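Local coordinates for Slr0280 protein (Synechocystis sp., PDB 5H3K), which is of unknown function but carries a phosphodiester glycosidase (NAGPA-type) family domain, so it may cleave a sugar-phosphodiester linkage, at residues L80-A85 with P121-D126; N54-D59 with Q87-D92; L93-S98 with P269-N274; P324-A329 with S583-G588; V104-G109 with A175-S180. All blocks are in the same frame, centred on the assembly; numbering follows the deposited sequence.

Contact 1 of 5, residues L80-A85 with P121-D126; sequences LGDTGA and PNRYLD
OD1 of Asp-82 is gripped by three donors: water 1 at 2.9 Å, the indole NE1 of Trp-275 and, weakly, Thr-83 N. Water 1 in turn accepts from the backbone N of Arg-123. The contact is an antiparallel strand pair whose first strand passes straight into helix 82-89. Leu-80 and Leu-125 form a hydrogen-bonded pair, in which Leu-125 N gives Leu-80 O a nearly straight bond of 2.8 Å. Gly-81 and Tyr-124 follow as a non-hydrogen-bonded pair, with Gly-81 as the N-cap residue. A single further bond, Asp-82 N to Arg-123 O at 2.8 Å, nearly along the C=O axis, carries the pairing onto the first helical residue. Arg-123 sets CG anti to its backbone N (chi1 178°) and runs extended to NE, crossing the aspartate at about a right angle. Its NH1 makes a salt bridge of 2.9 Å to Asp-82 OD2, which lies in the guanidinium plane but is met on its anti side, somewhat out of the carboxylate plane; the two planar groups are turned 73° apart. NH1 also binds Gln-102 OE1, and NH2 binds Pro-99 O. With a leucine in place of Arg-123, Asp-82 OD2 would probably lose its countercharge, and Gln-102 OE1 and Pro-99 O a donor each. Leu-125 places CD2 over the rim of one guanidinium face, 4.0 Å above its plane, and CG 3.5 Å from Asp-82 CB.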
# COMPACT_ATOMS: atom_id res chain seq x y z
N LEU A 80 2.45 -16.07 14.93
CA LEU A 80 2.78 -15.66 13.57
C LEU A 80 1.86 -14.50 13.18
O LEU A 80 0.69 -14.50 13.54
CB LEU A 80 2.53 -16.81 12.59
CG LEU A 80 3.20 -18.15 12.88
CD1 LEU A 80 2.96 -19.10 11.73
CD2 LEU A 80 4.67 -17.94 13.10
N GLY A 81 2.39 -13.51 12.46
CA GLY A 81 1.54 -12.46 11.91
C GLY A 81 0.36 -13.05 11.17
O GLY A 81 0.53 -13.94 10.33
N ASP A 82 -0.85 -12.60 11.50
CA ASP A 82 -2.06 -13.26 11.00
C ASP A 82 -2.15 -13.32 9.48
O ASP A 82 -2.43 -14.38 8.90
CB ASP A 82 -3.35 -12.70 11.66
CG ASP A 82 -3.67 -11.25 11.27
OD1 ASP A 82 -2.79 -10.46 10.83
OD2 ASP A 82 -4.86 -10.89 11.45
N THR A 83 -1.90 -12.19 8.83
CA THR A 83 -2.00 -12.14 7.38
C THR A 83 -0.88 -12.97 6.76
O THR A 83 -1.03 -13.50 5.64
CB THR A 83 -1.98 -10.68 6.86
OG1 THR A 83 -0.86 -9.99 7.40
CG2 THR A 83 -3.25 -9.96 7.29
N GLY A 84 0.22 -13.12 7.49
CA GLY A 84 1.32 -13.95 7.05
C GLY A 84 1.00 -15.43 7.18
O GLY A 84 1.28 -16.22 6.28
N ALA A 85 0.39 -15.81 8.30
CA ALA A 85 -0.00 -17.21 8.50
C ALA A 85 -1.03 -17.60 7.45
O ALA A 85 -1.01 -18.72 6.92
CB ALA A 85 -0.55 -17.42 9.90
N PRO A 121 4.36 -3.79 14.33
CA PRO A 121 3.14 -3.45 13.57
C PRO A 121 2.23 -4.63 13.27
O PRO A 121 1.40 -4.51 12.38
CB PRO A 121 3.72 -2.95 12.25
CG PRO A 121 4.92 -3.85 12.03
CD PRO A 121 5.49 -4.09 13.43
N ASN A 122 2.37 -5.74 13.98
CA ASN A 122 1.68 -6.97 13.58
C ASN A 122 0.73 -7.54 14.61
O ASN A 122 0.90 -7.34 15.81
CB ASN A 122 2.71 -8.05 13.22
CG ASN A 122 3.66 -7.61 12.14
OD1 ASN A 122 3.24 -7.17 11.07
ND2 ASN A 122 4.95 -7.72 12.41
N ARG A 123 -0.24 -8.30 14.12
CA ARG A 123 -1.19 -9.03 14.97
C ARG A 123 -0.78 -10.51 14.96
O ARG A 123 -0.96 -11.21 13.96
CB ARG A 123 -2.60 -8.88 14.42
CG ARG A 123 -3.68 -9.65 15.18
CD ARG A 123 -5.01 -9.52 14.46
NE ARG A 123 -6.15 -10.07 15.20
CZ ARG A 123 -6.96 -11.02 14.73
NH1 ARG A 123 -6.78 -11.52 13.52
NH2 ARG A 123 -7.98 -11.45 15.47
N TYR A 124 -0.23 -10.99 16.08
CA TYR A 124 0.31 -12.35 16.14
C TYR A 124 -0.72 -13.38 16.60
O TYR A 124 -1.40 -13.17 17.61
CB TYR A 124 1.54 -12.39 17.06
CG TYR A 124 2.69 -11.56 16.53
CD1 TYR A 124 3.67 -12.12 15.72
CD2 TYR A 124 2.79 -10.20 16.83
CE1 TYR A 124 4.71 -11.36 15.23
CE2 TYR A 124 3.83 -9.44 16.34
CZ TYR A 124 4.79 -10.02 15.55
OH TYR A 124 5.82 -9.24 15.06
N LEU A 125 -0.85 -14.47 15.84
CA LEU A 125 -1.74 -15.57 16.22
C LEU A 125 -0.94 -16.67 16.92
O LEU A 125 0.08 -17.13 16.40
CB LEU A 125 -2.47 -16.15 15.00
CG LEU A 125 -3.33 -15.23 14.12
CD1 LEU A 125 -4.04 -16.03 13.01
CD2 LEU A 125 -4.35 -14.42 14.93
N ASP A 126 -1.38 -17.08 18.10
CA ASP A 126 -0.70 -18.13 18.86
C ASP A 126 -1.01 -19.48 18.21
O ASP A 126 -2.12 -20.02 18.37
CB ASP A 126 -1.15 -18.09 20.33
CG ASP A 126 -0.40 -19.08 21.22
OD1 ASP A 126 0.02 -20.15 20.73
OD2 ASP A 126 -0.26 -18.80 22.43
O HOH W 1 -0.27 -9.12 11.33

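Contact 2 of 5, residues N54-D59 with Q87-D92; sequences NQISID and QFLGLD
Ile-56 turns CG1 between its backbone N and carbonyl carbon (chi1 61°), whereas Ile-58 holds CG1 anti to the carbonyl carbon (chi1 -59°); with both chains extended beyond, the two CD1 methyls converge on Leu-89. This is helix-on-sheet packing: strand 55-58, paired with strands 61-72 and 143-145, presents two isoleucines of one face to the C-terminal end of helix 82-89. CD2 of Leu-89 is the meeting point, lying 3.9 Å from Ile-56 CD1 and 3.9 Å from Ile-58 CD1, while those two methyls are 4.3 Å from each other, so the three form a compact apolar triangle. No hydrogen bond crosses the contact, and the backbones stay well apart, with 9.1 Å between the CA atoms of Ile-56 and Phe-88. Phe-88 starts toward the strand, its CB 4.5 Å from Ile-56 CD1, but its ring leads off to Pro-64 and Val-65 of strand 61-72. Just past the helix, Gly-90 takes a positive phi at which a beta carbon would collide with Leu-89 O; that carbonyl accepts the backbone N of Trp-177. Across this contact Phe-88 O meets the Ile-58 CD1 methyl, at 3.7 Å.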
# COMPACT_ATOMS: atom_id res chain seq x y z
N ASN A 54 11.46 -11.99 11.09
CA ASN A 54 10.60 -11.63 9.96
C ASN A 54 10.59 -12.69 8.86
O ASN A 54 10.05 -12.45 7.78
CB ASN A 54 11.01 -10.25 9.41
CG ASN A 54 12.43 -10.25 8.85
OD1 ASN A 54 13.19 -11.19 9.07
ND2 ASN A 54 12.79 -9.18 8.15
N GLN A 55 11.17 -13.86 9.14
CA GLN A 55 11.19 -14.96 8.19
C GLN A 55 10.77 -16.28 8.83
O GLN A 55 11.08 -16.55 9.99
CB GLN A 55 12.60 -15.15 7.62
CG GLN A 55 13.24 -13.88 7.08
CD GLN A 55 13.53 -13.98 5.61
OE1 GLN A 55 14.61 -14.40 5.20
NE2 GLN A 55 12.55 -13.60 4.80
N ILE A 56 10.07 -17.11 8.06
CA ILE A 56 9.84 -18.49 8.43
C ILE A 56 10.42 -19.35 7.33
O ILE A 56 10.53 -18.90 6.18
CB ILE A 56 8.34 -18.81 8.66
CG1 ILE A 56 7.52 -18.57 7.39
CG2 ILE A 56 7.80 -17.98 9.82
CD1 ILE A 56 6.09 -19.12 7.50
N SER A 57 10.83 -20.57 7.66
CA SER A 57 11.40 -21.46 6.67
C SER A 57 10.53 -22.70 6.51
O SER A 57 10.14 -23.32 7.50
CB SER A 57 12.82 -21.87 7.07
OG SER A 57 13.36 -22.73 6.10
N ILE A 58 10.21 -23.04 5.26
CA ILE A 58 9.42 -24.22 4.95
C ILE A 58 10.10 -25.00 3.83
O ILE A 58 10.31 -24.45 2.74
CB ILE A 58 8.01 -23.85 4.45
CG1 ILE A 58 7.25 -23.03 5.51
CG2 ILE A 58 7.23 -25.09 4.09
CD1 ILE A 58 5.86 -22.60 5.06
N ASP A 59 10.45 -26.26 4.09
CA ASP A 59 11.17 -27.07 3.11
C ASP A 59 12.42 -26.35 2.58
O ASP A 59 12.69 -26.36 1.38
CB ASP A 59 10.23 -27.49 1.96
CG ASP A 59 10.84 -28.55 1.06
OD1 ASP A 59 11.84 -29.18 1.47
OD2 ASP A 59 10.31 -28.77 -0.06
N GLN A 87 -1.39 -16.38 4.42
CA GLN A 87 -0.87 -16.44 3.06
C GLN A 87 0.21 -17.46 2.82
O GLN A 87 0.37 -17.93 1.70
CB GLN A 87 -0.40 -15.06 2.61
CG GLN A 87 -1.58 -14.17 2.29
CD GLN A 87 -1.17 -12.81 1.83
OE1 GLN A 87 -0.20 -12.65 1.07
NE2 GLN A 87 -1.90 -11.81 2.28
N PHE A 88 0.94 -17.82 3.86
CA PHE A 88 2.08 -18.72 3.69
C PHE A 88 1.90 -20.08 4.34
O PHE A 88 2.63 -21.02 4.01
CB PHE A 88 3.36 -18.02 4.14
CG PHE A 88 3.77 -16.88 3.25
CD1 PHE A 88 4.55 -17.10 2.12
CD2 PHE A 88 3.36 -15.58 3.52
CE1 PHE A 88 4.93 -16.05 1.30
CE2 PHE A 88 3.73 -14.53 2.71
CZ PHE A 88 4.52 -14.76 1.59
N LEU A 89 0.93 -20.21 5.24
CA LEU A 89 0.59 -21.53 5.80
C LEU A 89 -0.72 -22.05 5.23
O LEU A 89 -0.93 -23.27 5.18
CB LEU A 89 0.52 -21.50 7.32
CG LEU A 89 1.71 -20.98 8.11
CD1 LEU A 89 1.55 -21.35 9.57
CD2 LEU A 89 3.02 -21.52 7.55
N GLY A 90 -1.61 -21.14 4.83
CA GLY A 90 -2.93 -21.51 4.34
C GLY A 90 -4.02 -21.53 5.40
O GLY A 90 -5.06 -22.15 5.18
N LEU A 91 -3.81 -20.86 6.53
CA LEU A 91 -4.88 -20.76 7.54
C LEU A 91 -6.05 -19.94 7.01
O LEU A 91 -5.86 -18.82 6.54
CB LEU A 91 -4.38 -20.07 8.81
CG LEU A 91 -3.20 -20.60 9.62
CD1 LEU A 91 -3.21 -19.95 11.01
CD2 LEU A 91 -3.19 -22.12 9.71
N ASP A 92 -7.26 -20.48 7.10
CA ASP A 92 -8.45 -19.70 6.75
C ASP A 92 -8.82 -18.90 7.98
O ASP A 92 -9.17 -19.48 9.01
CB ASP A 92 -9.59 -20.64 6.33
CG ASP A 92 -10.82 -19.90 5.77
OD1 ASP A 92 -10.75 -18.67 5.52
OD2 ASP A 92 -11.86 -20.56 5.55

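Contact 3 of 5, residues L93-S98 with P269-N274; sequences LLDNTS and PVKTIN
Followed outward, Lys-271 passes Asp-95 with CB and CG, the latter 3.7 Å from Asp-95 OD1, then bends at its last two torsions, so that CD and CE run beside the carbonyl of Leu-93 and NZ bonds Leu-93 O at 2.8 Å. Water 2 accepts from NZ and from Leu-93 N, and Asp-92 offers a long, weak ion pair. Next along the strand, Thr-272 N donates to Asp-95 OD1 at 3.0 Å, a straight bond that arrives from above the carboxylate plane; water 3 joins OD2 to Thr-272 OG1. Asn-96, with CG between its backbone N and carbonyl carbon (chi1 66°), turns its amide to the backbone of Asn-274. Its OD1 accepts Asn-274 N at 2.8 Å on an in-plane lone pair, and its ND2 donates to Asn-274 O at 2.9 Å. Were a valine here, the backbone N and O of Asn-274 would probably lose these partners, as would Gln-101 O, which ND2 also serves. Asn-274 returns the grip, ND2 to Thr-97 O at 2.8 Å. Strand 271-276 is the outermost of an antiparallel sheet, and the Asn-96 amide covers its edge as the peptide group of a neighbouring strand would.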
# COMPACT_ATOMS: atom_id res chain seq x y z
N LEU A 93 -8.71 -17.57 7.91
CA LEU A 93 -9.12 -16.70 9.01
C LEU A 93 -10.62 -16.42 8.92
O LEU A 93 -11.08 -15.74 7.99
CB LEU A 93 -8.35 -15.37 9.00
CG LEU A 93 -6.82 -15.47 8.93
CD1 LEU A 93 -6.17 -14.12 9.08
CD2 LEU A 93 -6.30 -16.43 9.98
N LEU A 94 -11.39 -16.95 9.87
CA LEU A 94 -12.84 -16.78 9.89
C LEU A 94 -13.25 -15.48 10.59
O LEU A 94 -12.50 -14.96 11.43
CB LEU A 94 -13.49 -17.98 10.59
CG LEU A 94 -12.96 -19.35 10.18
CD1 LEU A 94 -13.66 -20.46 10.97
CD2 LEU A 94 -13.14 -19.55 8.70
N ASP A 95 -14.43 -14.97 10.25
CA ASP A 95 -14.96 -13.76 10.89
C ASP A 95 -14.88 -13.90 12.40
O ASP A 95 -15.27 -14.94 12.96
CB ASP A 95 -16.39 -13.49 10.44
CG ASP A 95 -16.50 -13.11 8.97
OD1 ASP A 95 -15.49 -13.19 8.23
OD2 ASP A 95 -17.60 -12.72 8.55
N ASN A 96 -14.34 -12.88 13.07
CA ASN A 96 -14.15 -12.93 14.52
C ASN A 96 -15.01 -11.91 15.24
O ASN A 96 -15.74 -11.15 14.63
CB ASN A 96 -12.68 -12.72 14.88
CG ASN A 96 -12.18 -11.31 14.54
OD1 ASN A 96 -12.63 -10.71 13.57
ND2 ASN A 96 -11.28 -10.79 15.35
N THR A 97 -14.90 -11.90 16.57
CA THR A 97 -15.60 -10.92 17.38
C THR A 97 -14.60 -9.95 17.99
O THR A 97 -14.39 -8.85 17.49
CB THR A 97 -16.44 -11.61 18.46
OG1 THR A 97 -15.66 -12.61 19.11
CG2 THR A 97 -17.66 -12.26 17.82
N SER A 98 -13.96 -10.37 19.08
CA SER A 98 -12.94 -9.56 19.71
C SER A 98 -11.61 -9.66 18.95
O SER A 98 -11.24 -10.75 18.49
CB SER A 98 -12.76 -10.04 21.15
OG SER A 98 -11.54 -9.55 21.68
N PRO A 269 -13.85 -14.85 -1.24
CA PRO A 269 -15.08 -14.80 -0.45
C PRO A 269 -15.10 -13.64 0.55
O PRO A 269 -14.04 -13.07 0.85
CB PRO A 269 -15.09 -16.15 0.28
CG PRO A 269 -13.67 -16.61 0.27
CD PRO A 269 -13.08 -16.08 -0.99
N VAL A 270 -16.28 -13.28 1.05
CA VAL A 270 -16.40 -12.15 1.98
C VAL A 270 -15.77 -12.49 3.32
O VAL A 270 -15.71 -13.65 3.72
CB VAL A 270 -17.86 -11.71 2.18
CG1 VAL A 270 -18.55 -11.56 0.83
CG2 VAL A 270 -18.60 -12.70 3.05
N LYS A 271 -15.27 -11.46 4.00
CA LYS A 271 -14.59 -11.65 5.27
C LYS A 271 -14.67 -10.35 6.05
O LYS A 271 -14.62 -9.27 5.46
CB LYS A 271 -13.12 -12.04 5.03
CG LYS A 271 -12.38 -12.49 6.31
CD LYS A 271 -10.86 -12.58 6.12
CE LYS A 271 -10.46 -13.61 5.05
NZ LYS A 271 -11.03 -14.96 5.34
N THR A 272 -14.82 -10.45 7.36
CA THR A 272 -14.73 -9.27 8.23
C THR A 272 -13.90 -9.63 9.44
O THR A 272 -14.28 -10.48 10.24
CB THR A 272 -16.13 -8.74 8.66
OG1 THR A 272 -16.90 -8.39 7.50
CG2 THR A 272 -16.00 -7.51 9.56
N ILE A 273 -12.73 -8.99 9.57
CA ILE A 273 -11.83 -9.26 10.67
C ILE A 273 -11.65 -8.02 11.53
O ILE A 273 -11.17 -6.98 11.04
CB ILE A 273 -10.42 -9.73 10.20
CG1 ILE A 273 -10.50 -11.03 9.38
CG2 ILE A 273 -9.51 -9.93 11.40
CD1 ILE A 273 -10.95 -12.28 10.16
N ASN A 274 -12.07 -8.11 12.79
CA ASN A 274 -11.72 -7.08 13.76
C ASN A 274 -10.28 -7.31 14.17
O ASN A 274 -9.96 -8.27 14.89
CB ASN A 274 -12.70 -7.10 14.94
CG ASN A 274 -14.14 -6.91 14.50
OD1 ASN A 274 -14.47 -5.99 13.75
ND2 ASN A 274 -15.01 -7.81 14.96
O HOH W 2 -8.78 -16.76 5.01
O HOH W 3 -17.94 -10.88 6.68
O HOH W 4 -16.06 -10.14 12.11

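Contact 4 of 5, residues P324-A329 with S583-G588; sequences PLVTIA and SLALGG
Apolar contacts centre on the CB of Ala-585, which points at the helix and is touched by three of its residues. Leu-325, its CG turned away from the backbone N (chi1 -179°), sends CD1 across to within 3.6 Å of Ala-585 CB. One helical turn later Ala-329 CB comes to 3.9 Å from the same Ala-585 CB, while Val-326 CG2 stays at the margin. Small side chains here let the backbones come close: the axes of 325-329 and 584-586 approach to 8.3 Å, with N-to-C directions 34° apart. This is a helix packed on an antiparallel sheet: strand 584-586, within the phosphodiester glycosidase family region, pairs with strand 336-339, whose Ala-337 also meets Leu-325 and Ala-329. Carbon-oxygen contacts lie toward the two ends. Leu-325 CB sits 3.2 Å from Ser-583 OG, and Val-326 CG2 rests 3.4 Å from Gly-588 O, a carbonyl whose polar partner is Arg-330 NE. Gly-587 and Gly-588, both at positive phi, form the tight turn of the hairpin 584-586/589-590. Polar linkage goes through water 5, which accepts from Leu-325 N at 2.9 Å and donates to Ser-583 OG at 2.8 Å; that hydroxyl gives its hydrogen to Ser-581 O.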
# COMPACT_ATOMS: atom_id res chain seq x y z
N PRO A 324 8.20 -1.67 -3.98
CA PRO A 324 6.89 -2.30 -3.76
C PRO A 324 6.24 -1.77 -2.49
O PRO A 324 6.93 -1.53 -1.49
CB PRO A 324 7.24 -3.79 -3.58
CG PRO A 324 8.54 -3.95 -4.34
CD PRO A 324 9.29 -2.67 -4.07
N LEU A 325 4.92 -1.54 -2.54
CA LEU A 325 4.17 -1.04 -1.40
C LEU A 325 4.40 -1.94 -0.19
O LEU A 325 4.57 -1.46 0.94
CB LEU A 325 2.67 -0.97 -1.74
CG LEU A 325 1.62 -0.46 -0.74
CD1 LEU A 325 1.22 -1.52 0.28
CD2 LEU A 325 2.04 0.83 -0.02
N VAL A 326 4.41 -3.25 -0.41
CA VAL A 326 4.56 -4.18 0.70
C VAL A 326 5.94 -4.06 1.34
O VAL A 326 6.09 -4.27 2.55
CB VAL A 326 4.23 -5.65 0.29
CG1 VAL A 326 5.43 -6.28 -0.42
CG2 VAL A 326 3.81 -6.46 1.52
N THR A 327 6.95 -3.70 0.54
CA THR A 327 8.31 -3.45 1.05
C THR A 327 8.36 -2.15 1.85
O THR A 327 8.99 -2.09 2.92
CB THR A 327 9.34 -3.41 -0.10
OG1 THR A 327 9.33 -4.68 -0.77
CG2 THR A 327 10.73 -3.15 0.45
N ILE A 328 7.68 -1.11 1.35
CA ILE A 328 7.55 0.13 2.11
C ILE A 328 6.91 -0.18 3.47
O ILE A 328 7.43 0.24 4.50
CB ILE A 328 6.71 1.19 1.36
CG1 ILE A 328 7.41 1.60 0.04
CG2 ILE A 328 6.45 2.40 2.25
CD1 ILE A 328 6.58 2.56 -0.85
N ALA A 329 5.81 -0.94 3.46
CA ALA A 329 5.08 -1.27 4.68
C ALA A 329 5.96 -2.03 5.68
O ALA A 329 6.00 -1.70 6.88
CB ALA A 329 3.81 -2.10 4.35
N SER A 583 -2.27 -1.35 -4.25
CA SER A 583 -1.81 -2.37 -3.31
C SER A 583 -2.10 -1.92 -1.88
O SER A 583 -1.90 -0.75 -1.53
CB SER A 583 -0.31 -2.66 -3.54
OG SER A 583 0.37 -1.47 -3.91
N LEU A 584 -2.59 -2.85 -1.08
CA LEU A 584 -3.04 -2.55 0.28
C LEU A 584 -2.43 -3.60 1.20
O LEU A 584 -2.70 -4.79 1.03
CB LEU A 584 -4.57 -2.60 0.33
CG LEU A 584 -5.31 -2.51 1.67
CD1 LEU A 584 -4.86 -1.27 2.41
CD2 LEU A 584 -6.81 -2.49 1.43
N ALA A 585 -1.60 -3.16 2.15
CA ALA A 585 -0.87 -4.10 3.02
C ALA A 585 -1.37 -4.01 4.45
O ALA A 585 -1.62 -2.92 4.97
CB ALA A 585 0.65 -3.84 2.97
N LEU A 586 -1.51 -5.17 5.10
CA LEU A 586 -1.92 -5.22 6.50
C LEU A 586 -1.00 -6.19 7.21
O LEU A 586 -0.85 -7.34 6.78
CB LEU A 586 -3.39 -5.67 6.61
CG LEU A 586 -3.93 -5.81 8.05
CD1 LEU A 586 -4.03 -4.44 8.72
CD2 LEU A 586 -5.28 -6.54 8.07
N GLY A 587 -0.37 -5.74 8.29
CA GLY A 587 0.63 -6.54 8.97
C GLY A 587 1.75 -6.95 8.03
O GLY A 587 2.28 -8.06 8.13
N GLY A 588 2.10 -6.08 7.09
CA GLY A 588 3.19 -6.35 6.16
C GLY A 588 2.92 -7.41 5.09
O GLY A 588 3.87 -8.01 4.58
O HOH W 5 3.01 -2.03 -4.72

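Contact 5 of 5, residues V104-G109 with A175-S180; sequences VQWFSG and AFWQVS
The backbones of Phe-107 and Ala-175 stay 8.3 Å apart at their CA atoms, and Phe-107, at positive phi and psi just beyond strand 101-105, swings its ring toward segment 175-180 without any hydrogen bond between the segments. The turn is held locally by Trp-106 N, which donates to Ser-108 OG at 3.1 Å, and by Phe-107 N, bonded to Thr-252 OG1. A trans first torsion in Trp-106 (chi1 -173°) carries the indole across to Phe-176. Their planes are tilted by only 19° but displaced, with little overlap; the centroid of the six-membered Trp-106 ring is 5.3 Å from that of Phe-176. The close touch is at the rims, Trp-106 CZ2 to Phe-176 CD1 at 3.3 Å. Phe-107 CD2 stands over the centre of the Trp-106 ring, 3.6 Å above its plane, and CE2 goes on to meet Ala-175 O at 3.3 Å near the plane of the phenyl ring. That carbonyl also lies in the plane of the Trp-177 indole, at its edge. It is buried without a hydrogen-bond partner; its neighbours in this contact include ring C-H edges, which would probably compensate it only weakly. The two indoles lie alongside each other, pointing opposite ways, with Trp-106 NE1 4.1 Å from Trp-177 NE1. The former has a weak bond to Leu-89 O; the latter is buried without one. Together the four rings make an aromatic cluster at a sheet-to-sheet junction, joining strand 101-105 of the mixed sheet to strand 177-182, the edge of a four-stranded antiparallel sheet.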
# COMPACT_ATOMS: atom_id res chain seq x y z
N VAL A 104 -10.12 -20.08 13.21
CA VAL A 104 -9.44 -20.48 11.98
C VAL A 104 -9.89 -21.87 11.54
O VAL A 104 -10.40 -22.64 12.36
CB VAL A 104 -7.89 -20.46 12.13
CG1 VAL A 104 -7.36 -19.05 12.48
CG2 VAL A 104 -7.42 -21.48 13.18
N GLN A 105 -9.71 -22.17 10.26
CA GLN A 105 -9.87 -23.53 9.75
C GLN A 105 -8.60 -23.92 9.01
O GLN A 105 -8.13 -23.18 8.15
CB GLN A 105 -11.09 -23.64 8.83
CG GLN A 105 -12.43 -23.77 9.55
CD GLN A 105 -12.63 -25.14 10.22
OE1 GLN A 105 -11.79 -25.60 11.00
NE2 GLN A 105 -13.75 -25.79 9.91
N TRP A 106 -8.04 -25.07 9.37
CA TRP A 106 -6.84 -25.57 8.71
C TRP A 106 -6.75 -27.08 8.96
O TRP A 106 -6.19 -27.52 9.97
CB TRP A 106 -5.58 -24.84 9.20
CG TRP A 106 -4.33 -25.21 8.43
CD1 TRP A 106 -3.99 -24.81 7.17
CD2 TRP A 106 -3.27 -26.07 8.89
NE1 TRP A 106 -2.78 -25.37 6.81
CE2 TRP A 106 -2.33 -26.14 7.84
CE3 TRP A 106 -3.03 -26.77 10.07
CZ2 TRP A 106 -1.16 -26.89 7.96
CZ3 TRP A 106 -1.87 -27.52 10.17
CH2 TRP A 106 -0.95 -27.57 9.13
N PHE A 107 -7.30 -27.85 8.02
CA PHE A 107 -7.38 -29.30 8.14
C PHE A 107 -7.98 -29.68 9.50
O PHE A 107 -7.43 -30.51 10.22
CB PHE A 107 -6.02 -29.93 7.93
CG PHE A 107 -5.44 -29.69 6.55
CD1 PHE A 107 -5.88 -30.43 5.46
CD2 PHE A 107 -4.47 -28.71 6.35
CE1 PHE A 107 -5.35 -30.21 4.19
CE2 PHE A 107 -3.95 -28.49 5.08
CZ PHE A 107 -4.39 -29.24 4.00
N SER A 108 -9.10 -29.06 9.82
CA SER A 108 -9.78 -29.29 11.09
C SER A 108 -11.27 -29.57 10.90
O SER A 108 -11.93 -28.91 10.10
CB SER A 108 -9.55 -28.10 12.03
OG SER A 108 -9.57 -26.86 11.33
N GLY A 109 -11.80 -30.55 11.62
CA GLY A 109 -13.23 -30.78 11.61
C GLY A 109 -13.96 -29.67 12.36
O GLY A 109 -15.00 -29.17 11.90
N ALA A 175 -0.97 -29.98 5.39
CA ALA A 175 0.20 -29.45 4.71
C ALA A 175 0.11 -27.94 4.59
O ALA A 175 -0.96 -27.40 4.30
CB ALA A 175 0.35 -30.09 3.33
N PHE A 176 1.22 -27.25 4.82
CA PHE A 176 1.27 -25.82 4.58
C PHE A 176 1.19 -25.56 3.07
O PHE A 176 1.71 -26.33 2.27
CB PHE A 176 2.57 -25.25 5.12
CG PHE A 176 2.76 -25.51 6.59
CD1 PHE A 176 1.73 -25.29 7.48
CD2 PHE A 176 3.97 -26.00 7.06
CE1 PHE A 176 1.90 -25.52 8.84
CE2 PHE A 176 4.15 -26.23 8.43
CZ PHE A 176 3.12 -25.99 9.32
N TRP A 177 0.53 -24.47 2.69
CA TRP A 177 0.42 -24.14 1.28
C TRP A 177 0.28 -22.63 1.07
O TRP A 177 -0.06 -21.90 2.01
CB TRP A 177 -0.77 -24.89 0.65
CG TRP A 177 -2.06 -24.62 1.36
CD1 TRP A 177 -2.55 -25.28 2.46
CD2 TRP A 177 -3.01 -23.60 1.03
NE1 TRP A 177 -3.77 -24.74 2.83
CE2 TRP A 177 -4.07 -23.72 1.97
CE3 TRP A 177 -3.08 -22.62 0.04
CZ2 TRP A 177 -5.18 -22.86 1.94
CZ3 TRP A 177 -4.19 -21.78 0.02
CH2 TRP A 177 -5.22 -21.90 0.97
N GLN A 178 0.56 -22.19 -0.15
CA GLN A 178 0.35 -20.80 -0.53
C GLN A 178 -0.11 -20.76 -1.98
O GLN A 178 0.02 -21.76 -2.71
CB GLN A 178 1.65 -20.01 -0.36
CG GLN A 178 2.82 -20.56 -1.17
CD GLN A 178 4.14 -19.85 -0.87
OE1 GLN A 178 4.56 -18.96 -1.61
NE2 GLN A 178 4.80 -20.24 0.21
N VAL A 179 -0.67 -19.63 -2.40
CA VAL A 179 -1.16 -19.48 -3.76
C VAL A 179 -0.82 -18.10 -4.29
O VAL A 179 -0.94 -17.11 -3.58
CB VAL A 179 -2.70 -19.79 -3.86
CG1 VAL A 179 -3.49 -19.00 -2.82
CG2 VAL A 179 -3.23 -19.53 -5.28
N SER A 180 -0.33 -18.03 -5.54
CA SER A 180 -0.04 -16.76 -6.20
C SER A 180 -0.66 -16.74 -7.60
O SER A 180 -0.71 -17.77 -8.27
CB SER A 180 1.47 -16.54 -6.26
OG SER A 180 1.80 -15.37 -7.01

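In the fold
From the N terminus, contact 2 opens first, bringing strand 55-58 to the end of helix 82-89. Contact 1 opens within that loop and closes later at strand 122-126, so the two cross; they hold helix 82-89 to the N-terminal mixed sheet. Contact 3 runs from 93-98 to strand 271-276, crossing contact 1 and enclosing contact 5, which joins 104-109 to 175-180 and itself crosses contact 1. Contact 5 ties the mixed sheet to the four-stranded sheet starting at 177-182, contact 3 to the eight-stranded sheet at its edge strand 271-276. Contact 4 follows in series, closing a long loop from 324-329 to 583-588; Thr-83 OG1 bonded to Leu-586 O connects it to contact 1.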